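Local coordinates for alpha-galactosidase (Lactobacillus brevis, PDB 3MI6), which probably hydrolyses terminal, non-reducing alpha-D-galactose residues in alpha-galactosides, as a member of glycosyl hydrolase family 36, at residues 692-695 and 700-703; 666-671 and 678-683. All blocks are in the same frame, centred on the assembly; numbering follows the deposited sequence.

Contact 1: 692-695 and 700-703; sequences RYQI and STYY
Arg692 lays its aliphatic stem over one face of the Tyr703 ring, a CH-pi contact. Its CG stands 3.5 Å from the ring centroid of Tyr703, offset toward the rim. The two side chains run side by side. The Arg692 chain bends at chi3 (-50°), just past the CG and CD that lie against the ring. An alanine in place of Tyr703 would remove the ring from under Arg692 CG and is likely to leave His41 of the second subunit without its stacking partner.

Arg692 and Tyr703 form the non-hydrogen-bonded pair of an antiparallel beta hairpin, side chains on one face. Tyr693 and Tyr702 form the next pair, hydrogen-bonded: Tyr693 N to Tyr702 O is 2.7 Å, and Tyr702 N to Tyr693 O is 2.9 Å. Their side chains lie on the other face, where Ile695 CD1 comes to 4.2 Å from Tyr702 CD1. Toward the turn a water bridges the strands, accepting from Ile695 N (2.7 Å) and donating to Ser700 O (2.6 Å). Tyr702 OH is hydrogen-bonded to Asp698, and Tyr693 OH to Gln661 O and Arg688 N.

Strand 702-703 is an edge strand of the sheet within this chain, strand 728-736 flanks 692-695 on its other side, and helix 704-710 packs Leu707 against Ile695 and Tyr702.

Contact 2: 666-671 and 678-683; sequences AARYQL and PYTRFY
Ala666 and Phe682 meet where two antiparallel sheets pack face to face, in a beta-sandwich arrangement as in the C-terminal domain of family 36 enzymes. Strand 666-670 belongs to the six-stranded sheet. Strand 680-682 pairs with 712-714 in a small second sheet. The axes of the two short segments pass 10.0 Å apart, with their directions 144° apart. That spacing leaves the joining to side chains.

At the start of the first strand, Ala666 points its methyl group across the gap. Ala666 CB lies 3.4 Å from Phe682 CE2 and touches Phe682 CZ as well. This is an apolar contact between buried residues, and the methyl meets the ring obliquely. Phe682 reaches it with CG anti to the backbone N (chi1 -175°). Phe732 of strand 728-736 also meets the Phe682 ring, with the planes nearly parallel.

Arg668 likewise points toward the second sheet, while Ala667 and Tyr669, alternating with these, face the other side of their own. The Arg668 chain is extended from CG to NE, which carries the guanidinium across to Thr680. On the way, Arg668 CD passes 4.4 Å from Phe682 CD1. Gln730 OE1 accepts a hydrogen bond from Arg668 NH1, so this charged group is anchored to the neighbouring strand of its own sheet.

Thr680 approaches Arg668 from the opposite direction, methyl first: Thr680 CG2 sits over the centre of one guanidinium face, 3.5 Å from Arg668 CZ.

Overall arrangement
Both contacts lie in the C-terminal part of the chain and reach the same six-stranded sheet. Contact 2 closes before contact 1 opens, and strand 692-695 is the next strand after 680-682. Their centres are 18 Å apart and their nearest atoms about 7 Å, so they do not touch. Strand 728-736 runs between 663-670 and 692-695, and its Phe732 touches residues of both contacts. Contact 1 pairs strands within that sheet, whereas contact 2 joins it to a second one. Both border the second subunit. Both lie away from the predicted active site.

Contact 1: 692-695 and 700-703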
# COMPACT_ATOMS: atom_id res chain seq x y z
N ARG D 692 24.62 -33.43 1.31
CA ARG D 692 25.44 -32.73 2.28
C ARG D 692 26.43 -31.82 1.58
O ARG D 692 27.07 -32.22 0.60
CB ARG D 692 26.14 -33.74 3.18
CG ARG D 692 25.15 -34.54 4.01
CD ARG D 692 25.84 -35.50 4.90
NE ARG D 692 26.80 -36.26 4.14
CZ ARG D 692 27.82 -36.93 4.67
NH1 ARG D 692 27.99 -36.93 5.99
NH2 ARG D 692 28.65 -37.59 3.87
N TYR D 693 26.57 -30.57 2.07
CA TYR D 693 27.44 -29.57 1.46
C TYR D 693 28.37 -28.93 2.48
O TYR D 693 28.17 -29.05 3.69
CB TYR D 693 26.63 -28.43 0.85
CG TYR D 693 25.61 -28.79 -0.21
CD1 TYR D 693 25.94 -28.73 -1.56
CD2 TYR D 693 24.31 -29.11 0.13
CE1 TYR D 693 25.01 -29.02 -2.53
CE2 TYR D 693 23.38 -29.41 -0.84
CZ TYR D 693 23.73 -29.35 -2.17
OH TYR D 693 22.80 -29.64 -3.15
N GLN D 694 29.39 -28.24 1.97
CA GLN D 694 30.27 -27.41 2.79
C GLN D 694 30.42 -26.06 2.12
O GLN D 694 30.33 -25.94 0.88
CB GLN D 694 31.66 -28.05 2.95
CG GLN D 694 31.61 -29.38 3.67
CD GLN D 694 32.97 -29.85 4.22
OE1 GLN D 694 33.97 -29.90 3.50
NE2 GLN D 694 32.98 -30.21 5.51
N ILE D 695 30.65 -25.05 2.95
CA ILE D 695 30.69 -23.70 2.47
C ILE D 695 31.91 -22.91 2.85
O ILE D 695 32.19 -22.73 4.01
CB ILE D 695 29.59 -22.87 3.14
CG1 ILE D 695 28.26 -23.55 2.85
CG2 ILE D 695 29.71 -21.42 2.68
CD1 ILE D 695 27.13 -22.94 3.56
N SER D 700 32.20 -27.34 9.13
CA SER D 700 30.93 -28.04 9.30
C SER D 700 30.32 -28.52 7.99
O SER D 700 30.63 -28.02 6.91
CB SER D 700 29.91 -27.16 10.03
OG SER D 700 30.31 -26.90 11.36
N THR D 701 29.42 -29.48 8.10
CA THR D 701 28.70 -29.98 6.95
C THR D 701 27.20 -29.73 7.13
O THR D 701 26.65 -29.87 8.21
CB THR D 701 29.08 -31.46 6.65
OG1 THR D 701 28.08 -32.35 7.15
CG2 THR D 701 30.43 -31.79 7.28
N TYR D 702 26.55 -29.30 6.05
CA TYR D 702 25.16 -28.89 6.10
C TYR D 702 24.34 -29.66 5.07
O TYR D 702 24.77 -29.84 3.92
CB TYR D 702 25.05 -27.38 5.83
CG TYR D 702 25.85 -26.52 6.77
CD1 TYR D 702 27.11 -26.06 6.42
CD2 TYR D 702 25.35 -26.15 8.02
CE1 TYR D 702 27.85 -25.27 7.27
CE2 TYR D 702 26.09 -25.36 8.88
CZ TYR D 702 27.34 -24.92 8.50
OH TYR D 702 28.09 -24.13 9.34
N TYR D 703 23.15 -30.11 5.46
CA TYR D 703 22.20 -30.61 4.48
C TYR D 703 21.55 -29.46 3.70
O TYR D 703 21.30 -28.37 4.24
CB TYR D 703 21.13 -31.48 5.14
CG TYR D 703 21.60 -32.88 5.41
CD1 TYR D 703 22.33 -33.20 6.55
CD2 TYR D 703 21.33 -33.90 4.51
CE1 TYR D 703 22.77 -34.49 6.78
CE2 TYR D 703 21.78 -35.19 4.73
CZ TYR D 703 22.48 -35.48 5.86
OH TYR D 703 22.90 -36.77 6.06
O HOH W 1 30.40 -25.81 5.56

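Contact 2: 666-671 and 678-683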
# COMPACT_ATOMS: atom_id res chain seq x y z
N ALA D 666 27.03 -18.40 -4.26
CA ALA D 666 26.09 -17.36 -3.84
C ALA D 666 26.85 -16.08 -3.53
O ALA D 666 28.05 -16.10 -3.27
CB ALA D 666 25.31 -17.82 -2.61
N ALA D 667 26.15 -14.96 -3.58
CA ALA D 667 26.81 -13.70 -3.28
C ALA D 667 25.79 -12.80 -2.65
O ALA D 667 24.66 -12.74 -3.13
CB ALA D 667 27.36 -13.08 -4.53
N ARG D 668 26.18 -12.13 -1.57
CA ARG D 668 25.37 -11.11 -0.93
C ARG D 668 26.15 -9.80 -0.97
O ARG D 668 27.30 -9.73 -0.54
CB ARG D 668 25.10 -11.51 0.51
CG ARG D 668 24.19 -10.62 1.27
CD ARG D 668 24.01 -11.21 2.67
NE ARG D 668 23.04 -10.47 3.48
CZ ARG D 668 23.37 -9.50 4.33
NH1 ARG D 668 24.63 -9.15 4.50
NH2 ARG D 668 22.42 -8.88 5.02
N TYR D 669 25.52 -8.75 -1.49
CA TYR D 669 26.12 -7.44 -1.53
C TYR D 669 25.28 -6.50 -0.69
O TYR D 669 24.07 -6.43 -0.85
CB TYR D 669 26.17 -6.92 -2.98
CG TYR D 669 26.64 -7.94 -4.00
CD1 TYR D 669 27.96 -7.96 -4.40
CD2 TYR D 669 25.77 -8.89 -4.52
CE1 TYR D 669 28.40 -8.89 -5.31
CE2 TYR D 669 26.21 -9.82 -5.43
CZ TYR D 669 27.52 -9.82 -5.82
OH TYR D 669 28.00 -10.74 -6.74
N GLN D 670 25.92 -5.77 0.22
CA GLN D 670 25.19 -4.75 0.95
C GLN D 670 25.75 -3.41 0.51
O GLN D 670 26.97 -3.24 0.42
CB GLN D 670 25.36 -4.93 2.45
CG GLN D 670 24.50 -4.01 3.30
CD GLN D 670 24.75 -4.19 4.81
OE1 GLN D 670 25.88 -4.04 5.29
NE2 GLN D 670 23.68 -4.53 5.56
N LEU D 671 24.86 -2.46 0.21
CA LEU D 671 25.33 -1.17 -0.27
C LEU D 671 25.87 -0.28 0.87
O LEU D 671 26.97 0.26 0.78
CB LEU D 671 24.25 -0.45 -1.06
CG LEU D 671 23.76 -1.16 -2.33
CD1 LEU D 671 22.67 -0.32 -3.01
CD2 LEU D 671 24.90 -1.42 -3.29
N PRO D 678 21.17 -6.21 13.08
CA PRO D 678 20.63 -7.56 13.26
C PRO D 678 21.63 -8.59 12.75
O PRO D 678 22.54 -8.28 11.95
CB PRO D 678 19.40 -7.58 12.36
CG PRO D 678 19.06 -6.17 12.14
CD PRO D 678 20.32 -5.39 12.20
N TYR D 679 21.47 -9.82 13.23
CA TYR D 679 22.25 -10.95 12.76
C TYR D 679 21.84 -11.24 11.32
O TYR D 679 20.67 -11.10 10.97
CB TYR D 679 21.96 -12.19 13.61
CG TYR D 679 22.64 -12.27 14.95
CD1 TYR D 679 23.96 -11.82 15.11
CD2 TYR D 679 22.00 -12.84 16.05
CE1 TYR D 679 24.60 -11.91 16.34
CE2 TYR D 679 22.62 -12.94 17.27
CZ TYR D 679 23.92 -12.48 17.42
OH TYR D 679 24.55 -12.59 18.64
N THR D 680 22.81 -11.63 10.51
CA THR D 680 22.54 -11.92 9.12
C THR D 680 22.22 -13.39 8.95
O THR D 680 22.97 -14.26 9.39
CB THR D 680 23.74 -11.59 8.22
OG1 THR D 680 24.00 -10.18 8.24
CG2 THR D 680 23.46 -12.05 6.78
N ARG D 681 21.09 -13.67 8.30
CA ARG D 681 20.87 -15.02 7.82
C ARG D 681 20.64 -15.03 6.32
O ARG D 681 19.66 -14.47 5.82
CB ARG D 681 19.72 -15.72 8.53
CG ARG D 681 19.75 -17.21 8.25
CD ARG D 681 19.06 -18.02 9.29
NE ARG D 681 19.40 -17.61 10.64
CZ ARG D 681 18.81 -18.14 11.71
NH1 ARG D 681 17.88 -19.08 11.54
NH2 ARG D 681 19.15 -17.73 12.92
N PHE D 682 21.55 -15.69 5.61
CA PHE D 682 21.44 -15.90 4.18
C PHE D 682 20.70 -17.20 3.83
O PHE D 682 21.08 -18.26 4.30
CB PHE D 682 22.83 -15.91 3.57
CG PHE D 682 22.81 -16.01 2.08
CD1 PHE D 682 22.23 -15.01 1.33
CD2 PHE D 682 23.34 -17.10 1.44
CE1 PHE D 682 22.19 -15.09 -0.04
CE2 PHE D 682 23.30 -17.19 0.08
CZ PHE D 682 22.72 -16.18 -0.67
N TYR D 683 19.66 -17.13 3.01
CA TYR D 683 18.93 -18.35 2.63
C TYR D 683 19.24 -18.85 1.21
O TYR D 683 18.65 -18.36 0.24
CB TYR D 683 17.41 -18.14 2.73
CG TYR D 683 16.90 -17.90 4.11
CD1 TYR D 683 16.87 -16.62 4.65
CD2 TYR D 683 16.43 -18.97 4.89
CE1 TYR D 683 16.39 -16.40 5.93
CE2 TYR D 683 15.94 -18.75 6.18
CZ TYR D 683 15.93 -17.47 6.69
OH TYR D 683 15.45 -17.24 7.94